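Local structure of phiAB6 tailspike (Unidentified phage, 5JS4) at residues E183-K188 against V204-S209; N196-R201 against W218-S223; P659-R664 against V706-F711. The protein probably fragments the exopolysaccharide of Acinetobacter baumannii, acting as a trimeric beta-helical tailspike of a bacteriophage. All blocks are in the same frame, centred on the assembly; numbering follows the deposited sequence.

Contacts 1 and 2 sit together at one end of the elongated chain, their centres about 15 Å apart, while contact 3 lies at the other end, about 143 Å from contact 1 and 132 Å from contact 2 between centres. Contact 1 is a mostly exposed meeting of two loops, held by one backbone bridge. Contact 2 belongs to the small three-stranded sheet beside it; their segments alternate along the chain, and Trp218 packs on Tyr186 and Asn207. Contact 3, like contact 2 partly buried, joins two neighbouring strands of a six-stranded sheet. Both reach the third subunit, 2 through Asp198 and backbone groups among others, 3 chiefly through arginines.

Contact 1. Residues E183-K188 against V204-S209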
loop_
_atom_site.group_PDB
_atom_site.type_symbol
_atom_site.label_atom_id
_atom_site.label_comp_id
_atom_site.label_asym_id
_atom_site.label_seq_id
_atom_site.Cartn_x
_atom_site.Cartn_y
_atom_site.Cartn_z
ATOM N N GLU A 183 -54.887 -42.522 46.367
ATOM C CA GLU A 183 -56.307 -42.884 46.300
ATOM C C GLU A 183 -57.076 -42.089 45.241
ATOM O O GLU A 183 -58.219 -42.421 44.925
ATOM C CB GLU A 183 -56.973 -42.654 47.662
ATOM C CG GLU A 183 -56.328 -43.389 48.832
ATOM C CD GLU A 183 -56.455 -44.898 48.739
ATOM O OE1 GLU A 183 -57.363 -45.390 48.035
ATOM O OE2 GLU A 183 -55.645 -45.597 49.385
ATOM N N ILE A 184 -56.451 -41.046 44.698
ATOM C CA ILE A 184 -57.136 -40.093 43.827
ATOM C C ILE A 184 -56.866 -40.372 42.350
ATOM O O ILE A 184 -55.768 -40.776 41.971
ATOM C CB ILE A 184 -56.703 -38.648 44.166
ATOM C CG1 ILE A 184 -56.980 -38.337 45.644
ATOM C CG2 ILE A 184 -57.395 -37.628 43.266
ATOM C CD1 ILE A 184 -58.436 -38.401 46.059
ATOM N N VAL A 185 -57.885 -40.152 41.526
ATOM C CA VAL A 185 -57.742 -40.200 40.078
ATOM C C VAL A 185 -57.739 -38.760 39.573
ATOM O O VAL A 185 -58.734 -38.044 39.712
ATOM C CB VAL A 185 -58.895 -40.979 39.420
ATOM C CG1 VAL A 185 -58.681 -41.083 37.917
ATOM C CG2 VAL A 185 -59.022 -42.367 40.038
ATOM N N TYR A 186 -56.617 -38.337 38.997
ATOM C CA TYR A 186 -56.457 -36.953 38.565
ATOM C C TYR A 186 -56.884 -36.799 37.114
ATOM O O TYR A 186 -56.327 -37.452 36.234
ATOM C CB TYR A 186 -55.011 -36.506 38.749
ATOM C CG TYR A 186 -54.573 -36.580 40.188
ATOM C CD1 TYR A 186 -54.868 -35.553 41.079
ATOM C CD2 TYR A 186 -53.886 -37.690 40.670
ATOM C CE1 TYR A 186 -54.482 -35.624 42.404
ATOM C CE2 TYR A 186 -53.494 -37.769 41.993
ATOM C CZ TYR A 186 -53.792 -36.734 42.856
ATOM O OH TYR A 186 -53.403 -36.813 44.171
ATOM N N PRO A 187 -57.883 -35.935 36.855
ATOM C CA PRO A 187 -58.309 -35.723 35.477
ATOM C C PRO A 187 -57.292 -34.910 34.686
ATOM O O PRO A 187 -56.361 -34.335 35.262
ATOM C CB PRO A 187 -59.617 -34.944 35.631
ATOM C CG PRO A 187 -59.462 -34.211 36.913
ATOM C CD PRO A 187 -58.658 -35.115 37.804
ATOM N N LYS A 188 -57.474 -34.870 33.371
ATOM C CA LYS A 188 -56.627 -34.059 32.514
ATOM C C LYS A 188 -56.700 -32.612 32.993
ATOM O O LYS A 188 -57.772 -32.130 33.350
ATOM C CB LYS A 188 -57.072 -34.167 31.053
ATOM C CG LYS A 188 -56.127 -33.507 30.061
ATOM C CD LYS A 188 -56.518 -33.839 28.630
ATOM C CE LYS A 188 -55.573 -33.194 27.631
ATOM N NZ LYS A 188 -55.842 -33.660 26.243
ATOM N N VAL A 204 -52.905 -36.073 30.865
ATOM C CA VAL A 204 -53.694 -37.239 30.463
ATOM C C VAL A 204 -54.912 -37.434 31.364
ATOM O O VAL A 204 -54.926 -37.000 32.517
ATOM C CB VAL A 204 -52.847 -38.531 30.467
ATOM C CG1 VAL A 204 -51.716 -38.427 29.455
ATOM C CG2 VAL A 204 -52.294 -38.831 31.855
ATOM N N VAL A 205 -55.930 -38.096 30.821
ATOM C CA VAL A 205 -57.114 -38.475 31.590
ATOM C C VAL A 205 -56.771 -39.637 32.517
ATOM O O VAL A 205 -55.797 -40.351 32.283
ATOM C CB VAL A 205 -58.300 -38.884 30.680
ATOM C CG1 VAL A 205 -58.647 -37.759 29.714
ATOM C CG2 VAL A 205 -58.004 -40.174 29.919
ATOM N N ASN A 206 -57.571 -39.820 33.564
ATOM C CA ASN A 206 -57.426 -40.958 34.479
ATOM C C ASN A 206 -56.008 -41.129 35.015
ATOM O O ASN A 206 -55.495 -42.246 35.083
ATOM C CB ASN A 206 -57.864 -42.262 33.792
ATOM C CG ASN A 206 -59.305 -42.235 33.325
ATOM O OD1 ASN A 206 -59.609 -42.646 32.202
ATOM N ND2 ASN A 206 -60.203 -41.766 34.183
ATOM N N ASN A 207 -55.374 -40.026 35.403
ATOM C CA ASN A 207 -53.982 -40.078 35.839
ATOM C C ASN A 207 -53.865 -40.587 37.274
ATOM O O ASN A 207 -54.373 -39.966 38.208
ATOM C CB ASN A 207 -53.324 -38.704 35.691
ATOM C CG ASN A 207 -51.808 -38.774 35.684
ATOM O OD1 ASN A 207 -51.207 -39.717 36.206
ATOM N ND2 ASN A 207 -51.178 -37.766 35.094
ATOM N N THR A 208 -53.202 -41.732 37.436
ATOM C CA THR A 208 -52.979 -42.326 38.751
ATOM C C THR A 208 -51.489 -42.537 39.030
ATOM O O THR A 208 -51.126 -43.273 39.948
ATOM C CB THR A 208 -53.724 -43.670 38.879
ATOM O OG1 THR A 208 -53.253 -44.575 37.875
ATOM C CG2 THR A 208 -55.225 -43.469 38.711
ATOM N N SER A 209 -50.633 -41.890 38.240
ATOM C CA SER A 209 -49.188 -42.009 38.398
ATOM C C SER A 209 -48.681 -40.929 39.348
ATOM O O SER A 209 -49.119 -39.781 39.288
ATOM C CB SER A 209 -48.485 -41.891 37.045
ATOM O OG SER A 209 -48.691 -40.611 36.471
#
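Asn207, which pairs with Tyr186 across this contact, has its side-chain OD1 gripped twice by Ser209. Ser209 OG reaches Asn207 OD1 at 2.7 Å, lying on a lone pair, and Ser209 N donates to the same OD1 at 3.0 Å, also in the carbonyl plane. The hydroxyl is hydrogen-bonded to Thr216 O as well, so its one proton probably serves two acceptors. The backbone bond closes an Asx turn. With CG anti to the backbone N (chi1 -161°), the Asn207 amide is carried off the facing loop and into this turn, while ND2 bonds to Ser202 OG. That leaves CB as the part of the side chain turned on Tyr186, 3.3 Å from Tyr186 O.

The two loops are joined by an isolated antiparallel bridge, a hydrogen-bonded pair: Tyr186 N donates to Asn207 O at 2.9 Å, and Asn207 N returns a bond to Tyr186 O. Neither loop forms a regular strand here. Asn207 O also lies at the edge of the Tyr186 ring, near its plane, with CD2 3.4 Å away. Ile184 CG2 sits over one ring face, toward the rim, and the hydroxyl is hydrogen-bonded to Asn181 N. Gln174 of the second subunit packs on Ile184 and Tyr186.

Outside this bridge the contact is made of lighter touches. Val185 CG1 rests on Asn206 CA at 3.7 Å, while Val185 CG2 runs beside Thr208 CG2, the two side chains pointing the same way. Farther along, Lys188 CA offers a CA-H...O contact to Val204 O at 3.4 Å; the lysine chain then extends away, leaving CB near Val205 CG1.

Contact 2. Residues N196-R201 against W218-S223; sequences NGDIVR and WVKVSS
Val200 CG2 presses obliquely on Trp218 CE3 at 3.6 Å, the two side chains crossing at about a right angle. They belong to an antiparallel three-stranded sheet in which strand 199-202 runs between 191-193 and 218-220. The tight part is here. Arg201 and Val219 form a hydrogen-bonded pair, with Arg201 N 2.9 Å from Val219 O and the reciprocal bond nearly as short, and Val200 CA makes a CA-H...O contact with that same Val219 O. A straight but longer bond, 3.2 Å, runs from Val221 N to Ile199 O, and Val221 wedges CG2 against Ile199 CB and CG1 against Arg201 CB. The Trp218 indole is tied down by NE1 bonding to Ser209 O.

On the N-terminal side of Ile199, around Asp198 and the turn after Lys220, direct packing gives way to charge and water. Lys220, bent at chi3 (89°) and chi4 (-70°), curls back to Asp198, and a water bridges Ser222 OG and Asp198 OD1, its bond to OD1 being weak. Asp198 OD1 also pairs with Arg201 NH1 of the third subunit. A second water receives bonds from Lys220 NZ and Ser222 N and donates to Ile199 O at 2.8 Å. In the salt bridge itself, Lys220 NZ meets Asp198 OD2 at 3.1 Å from above the carboxylate plane, 40° out of it.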
loop_
_atom_site.group_PDB
_atom_site.type_symbol
_atom_site.label_atom_id
_atom_site.label_comp_id
_atom_site.label_asym_id
_atom_site.label_seq_id
_atom_site.Cartn_x
_atom_site.Cartn_y
_atom_site.Cartn_z
ATOM N N ASN A 196 -41.611 -31.299 46.666
ATOM C CA ASN A 196 -40.774 -30.092 46.758
ATOM C C ASN A 196 -41.550 -28.775 46.595
ATOM O O ASN A 196 -40.959 -27.697 46.666
ATOM C CB ASN A 196 -39.615 -30.151 45.748
ATOM C CG ASN A 196 -40.079 -30.129 44.295
ATOM O OD1 ASN A 196 -41.175 -29.672 43.981
ATOM N ND2 ASN A 196 -39.231 -30.625 43.400
ATOM N N GLY A 197 -42.860 -28.864 46.359
ATOM C CA GLY A 197 -43.718 -27.681 46.261
ATOM C C GLY A 197 -44.017 -27.183 44.858
ATOM O O GLY A 197 -44.912 -26.360 44.675
ATOM N N ASP A 198 -43.275 -27.670 43.867
ATOM C CA ASP A 198 -43.477 -27.248 42.482
ATOM C C ASP A 198 -44.774 -27.844 41.941
ATOM O O ASP A 198 -45.079 -29.010 42.190
ATOM C CB ASP A 198 -42.301 -27.691 41.606
ATOM C CG ASP A 198 -40.982 -27.044 42.008
ATOM O OD1 ASP A 198 -40.976 -26.149 42.883
ATOM O OD2 ASP A 198 -39.941 -27.435 41.437
ATOM N N ILE A 199 -45.538 -27.042 41.205
ATOM C CA ILE A 199 -46.819 -27.500 40.671
ATOM C C ILE A 199 -46.638 -28.304 39.385
ATOM O O ILE A 199 -45.857 -27.936 38.505
ATOM C CB ILE A 199 -47.795 -26.326 40.431
ATOM C CG1 ILE A 199 -48.247 -25.755 41.779
ATOM C CG2 ILE A 199 -49.006 -26.782 39.627
ATOM C CD1 ILE A 199 -49.146 -24.539 41.674
ATOM N N VAL A 200 -47.371 -29.409 39.294
ATOM C CA VAL A 200 -47.438 -30.197 38.070
ATOM C C VAL A 200 -48.880 -30.262 37.586
ATOM O O VAL A 200 -49.822 -30.195 38.378
ATOM C CB VAL A 200 -46.859 -31.621 38.238
ATOM C CG1 VAL A 200 -45.345 -31.561 38.391
ATOM C CG2 VAL A 200 -47.492 -32.359 39.412
ATOM N N ARG A 201 -49.026 -30.387 36.272
ATOM C CA ARG A 201 -50.310 -30.405 35.595
ATOM C C ARG A 201 -50.433 -31.733 34.863
ATOM O O ARG A 201 -49.513 -32.131 34.154
ATOM C CB ARG A 201 -50.347 -29.242 34.607
ATOM C CG ARG A 201 -51.449 -29.264 33.565
ATOM C CD ARG A 201 -51.252 -28.080 32.638
ATOM N NE ARG A 201 -52.189 -28.060 31.524
ATOM C CZ ARG A 201 -52.339 -27.037 30.684
ATOM N NH1 ARG A 201 -51.609 -25.932 30.822
ATOM N NH2 ARG A 201 -53.222 -27.117 29.697
ATOM N N TRP A 218 -47.494 -35.974 33.230
ATOM C CA TRP A 218 -47.431 -34.707 33.964
ATOM C C TRP A 218 -46.438 -33.748 33.317
ATOM O O TRP A 218 -45.498 -34.174 32.652
ATOM C CB TRP A 218 -46.979 -34.937 35.405
ATOM C CG TRP A 218 -47.855 -35.825 36.227
ATOM C CD1 TRP A 218 -47.712 -37.169 36.418
ATOM C CD2 TRP A 218 -48.992 -35.431 37.005
ATOM N NE1 TRP A 218 -48.692 -37.636 37.257
ATOM C CE2 TRP A 218 -49.491 -36.590 37.634
ATOM C CE3 TRP A 218 -49.638 -34.208 37.232
ATOM C CZ2 TRP A 218 -50.611 -36.567 38.468
ATOM C CZ3 TRP A 218 -50.748 -34.185 38.060
ATOM C CH2 TRP A 218 -51.223 -35.359 38.670
ATOM N N VAL A 219 -46.643 -32.451 33.535
ATOM C CA VAL A 219 -45.652 -31.433 33.174
ATOM C C VAL A 219 -45.502 -30.431 34.314
ATOM O O VAL A 219 -46.466 -30.147 35.027
ATOM C CB VAL A 219 -46.018 -30.675 31.874
ATOM C CG1 VAL A 219 -45.963 -31.605 30.672
ATOM C CG2 VAL A 219 -47.385 -30.012 31.979
ATOM N N LYS A 220 -44.289 -29.908 34.488
ATOM C CA LYS A 220 -44.031 -28.854 35.470
ATOM C C LYS A 220 -44.462 -27.513 34.890
ATOM O O LYS A 220 -43.975 -27.106 33.836
ATOM C CB LYS A 220 -42.549 -28.807 35.840
ATOM C CG LYS A 220 -42.066 -30.016 36.628
ATOM C CD LYS A 220 -40.623 -29.859 37.095
ATOM C CE LYS A 220 -40.517 -29.178 38.456
ATOM N NZ LYS A 220 -40.873 -27.730 38.443
ATOM N N VAL A 221 -45.363 -26.824 35.584
ATOM C CA VAL A 221 -45.946 -25.588 35.049
ATOM C C VAL A 221 -44.984 -24.396 35.092
ATOM O O VAL A 221 -45.170 -23.430 34.356
ATOM C CB VAL A 221 -47.276 -25.213 35.747
ATOM C CG1 VAL A 221 -48.278 -26.356 35.628
ATOM C CG2 VAL A 221 -47.054 -24.820 37.204
ATOM N N SER A 222 -43.960 -24.466 35.942
ATOM C CA SER A 222 -42.963 -23.395 36.029
ATOM C C SER A 222 -41.810 -23.575 35.030
ATOM O O SER A 222 -40.843 -22.816 35.055
ATOM C CB SER A 222 -42.413 -23.293 37.453
ATOM O OG SER A 222 -41.608 -24.413 37.778
ATOM N N SER A 223 -41.907 -24.574 34.157
ATOM C CA SER A 223 -40.892 -24.784 33.129
ATOM C C SER A 223 -41.163 -23.893 31.922
ATOM O O SER A 223 -42.316 -23.651 31.566
ATOM C CB SER A 223 -40.857 -26.248 32.704
ATOM O OG SER A 223 -40.398 -27.060 33.773
HETATM O O HOH W 1 -41.434 -23.913 40.820
HETATM O O HOH W 2 -43.637 -26.258 38.263
#

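Contact 3. Residues P659-R664 against V706-F711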
loop_
_atom_site.group_PDB
_atom_site.type_symbol
_atom_site.label_atom_id
_atom_site.label_comp_id
_atom_site.label_asym_id
_atom_site.label_seq_id
_atom_site.Cartn_x
_atom_site.Cartn_y
_atom_site.Cartn_z
ATOM N N PRO A 659 53.030 15.131 -33.712
ATOM C CA PRO A 659 54.066 14.104 -33.834
ATOM C C PRO A 659 55.190 14.236 -32.805
ATOM O O PRO A 659 55.666 15.340 -32.530
ATOM C CB PRO A 659 54.622 14.351 -35.234
ATOM C CG PRO A 659 54.493 15.825 -35.409
ATOM C CD PRO A 659 53.231 16.214 -34.694
ATOM N N LEU A 660 55.591 13.096 -32.258
ATOM C CA LEU A 660 56.822 12.961 -31.490
ATOM C C LEU A 660 57.853 12.398 -32.457
ATOM O O LEU A 660 57.717 11.253 -32.904
ATOM C CB LEU A 660 56.611 12.004 -30.320
ATOM C CG LEU A 660 55.746 12.535 -29.179
ATOM C CD1 LEU A 660 55.086 11.419 -28.392
ATOM C CD2 LEU A 660 56.568 13.412 -28.250
ATOM N N MET A 661 58.855 13.202 -32.799
ATOM C CA MET A 661 59.849 12.835 -33.806
ATOM C C MET A 661 61.113 12.272 -33.173
ATOM O O MET A 661 61.509 12.696 -32.087
ATOM C CB MET A 661 60.216 14.057 -34.646
ATOM C CG MET A 661 59.029 14.719 -35.335
ATOM S SD MET A 661 58.132 13.649 -36.477
ATOM C CE MET A 661 59.363 13.382 -37.742
ATOM N N GLY A 662 61.727 11.300 -33.847
ATOM C CA GLY A 662 63.087 10.848 -33.514
ATOM C C GLY A 662 63.219 9.848 -32.379
ATOM O O GLY A 662 64.116 9.002 -32.397
ATOM N N SER A 663 62.351 9.958 -31.380
ATOM C CA SER A 663 62.362 9.065 -30.222
ATOM C C SER A 663 61.005 9.119 -29.550
ATOM O O SER A 663 60.171 9.961 -29.893
ATOM C CB SER A 663 63.427 9.499 -29.219
ATOM O OG SER A 663 63.057 10.727 -28.616
ATOM N N ARG A 664 60.781 8.235 -28.588
ATOM C CA ARG A 664 59.506 8.203 -27.890
ATOM C C ARG A 664 59.279 9.496 -27.108
ATOM O O ARG A 664 58.166 10.016 -27.070
ATOM C CB ARG A 664 59.414 6.996 -26.961
ATOM C CG ARG A 664 57.987 6.533 -26.755
ATOM C CD ARG A 664 57.889 5.437 -25.716
ATOM N NE ARG A 664 56.701 4.625 -25.935
ATOM C CZ ARG A 664 56.448 3.471 -25.325
ATOM N NH1 ARG A 664 57.286 2.983 -24.410
ATOM N NH2 ARG A 664 55.345 2.803 -25.631
ATOM N N VAL A 706 58.791 11.695 -43.801
ATOM C CA VAL A 706 59.494 11.417 -42.539
ATOM C C VAL A 706 58.628 10.565 -41.625
ATOM O O VAL A 706 57.407 10.617 -41.702
ATOM C CB VAL A 706 59.868 12.704 -41.767
ATOM C CG1 VAL A 706 60.933 13.488 -42.507
ATOM C CG2 VAL A 706 58.643 13.564 -41.478
ATOM N N ASP A 707 59.273 9.804 -40.743
ATOM C CA ASP A 707 58.584 8.890 -39.837
ATOM C C ASP A 707 58.572 9.392 -38.399
ATOM O O ASP A 707 59.602 9.364 -37.729
ATOM C CB ASP A 707 59.263 7.518 -39.872
ATOM C CG ASP A 707 59.027 6.795 -41.171
ATOM O OD1 ASP A 707 57.851 6.681 -41.568
ATOM O OD2 ASP A 707 60.011 6.341 -41.795
ATOM N N PRO A 708 57.401 9.825 -37.902
ATOM C CA PRO A 708 57.325 10.091 -36.469
ATOM C C PRO A 708 57.523 8.811 -35.665
ATOM O O PRO A 708 57.283 7.714 -36.173
ATOM C CB PRO A 708 55.897 10.621 -36.273
ATOM C CG PRO A 708 55.450 11.063 -37.625
ATOM C CD PRO A 708 56.131 10.131 -38.584
ATOM N N HIS A 709 57.981 8.954 -34.432
ATOM C CA HIS A 709 58.043 7.828 -33.510
ATOM C C HIS A 709 56.650 7.498 -32.983
ATOM O O HIS A 709 56.297 6.333 -32.805
ATOM C CB HIS A 709 58.961 8.165 -32.345
ATOM C CG HIS A 709 59.461 6.965 -31.613
ATOM N ND1 HIS A 709 58.703 6.281 -30.692
ATOM C CD2 HIS A 709 60.654 6.330 -31.670
ATOM C CE1 HIS A 709 59.412 5.274 -30.210
ATOM N NE2 HIS A 709 60.597 5.284 -30.785
ATOM N N ARG A 710 55.856 8.540 -32.743
ATOM C CA ARG A 710 54.540 8.391 -32.140
ATOM C C ARG A 710 53.659 9.551 -32.581
ATOM O O ARG A 710 54.125 10.682 -32.676
ATOM C CB ARG A 710 54.666 8.352 -30.608
ATOM C CG ARG A 710 53.358 8.371 -29.829
ATOM C CD ARG A 710 53.607 8.175 -28.338
ATOM N NE ARG A 710 52.383 8.288 -27.546
ATOM C CZ ARG A 710 51.835 7.329 -26.798
ATOM N NH1 ARG A 710 52.379 6.118 -26.698
ATOM N NH2 ARG A 710 50.718 7.584 -26.131
ATOM N N PHE A 711 52.401 9.255 -32.879
ATOM C CA PHE A 711 51.418 10.296 -33.165
ATOM C C PHE A 711 50.003 9.781 -32.952
ATOM O O PHE A 711 49.741 8.582 -33.022
ATOM C CB PHE A 711 51.583 10.860 -34.587
ATOM C CG PHE A 711 51.233 9.889 -35.687
ATOM C CD1 PHE A 711 52.190 9.024 -36.189
ATOM C CD2 PHE A 711 49.954 9.858 -36.237
ATOM C CE1 PHE A 711 51.881 8.135 -37.206
ATOM C CE2 PHE A 711 49.641 8.972 -37.254
ATOM C CZ PHE A 711 50.606 8.111 -37.739
HETATM O O HOH W 3 61.509 10.652 -36.556
#
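Leu660 and Arg710 pair through their backbones and lie side by side through their side chains. Among the hydrogen bonds, Leu660 N donates to Arg710 O at 2.9 Å, and Leu660 O accepts twice, from His709 N at 2.8 Å and from Arg710 N at 3.3 Å. Two residues facing one make a classic beta bulge, set where strand 708-715 meets strand 654-661, outermost of its six-stranded antiparallel sheet within this chain; Pro659 bonds by its backbone to the third subunit. A water links Gly662 N to Asp707 O.

The apolar contacts flank the bulge. Leu660 CD1 lies along the extended Arg710 chain, 3.6 Å from its CD. Met661 folds back at chi2 (-60°) and chi3 (-66°), which lays SD beside Pro708, 3.6 Å from its CA, and carries CE to Val706 CG2 at 3.8 Å.

A peptide-on-ring contact stands apart from these: the Ser663-Arg664 peptide lies over one face of the His709 ring, with Arg664 N 3.4 Å above the centre.

The two arginines reach both their own chain and the third subunit. Arg664 NE and Arg710 NH1 both form salt bridges to Asp615 OD2 of the same chain; Arg710 NH2 continues to Asn651 and Gly652 of the third subunit, and Arg664 NH1 to its Thr686. Asp615 probably stays ionised and eases the proximity of Arg664 NH2 and Arg710 NH1, 4.6 Å apart, probably leaving net positive charge beside the third subunit's carbonyls.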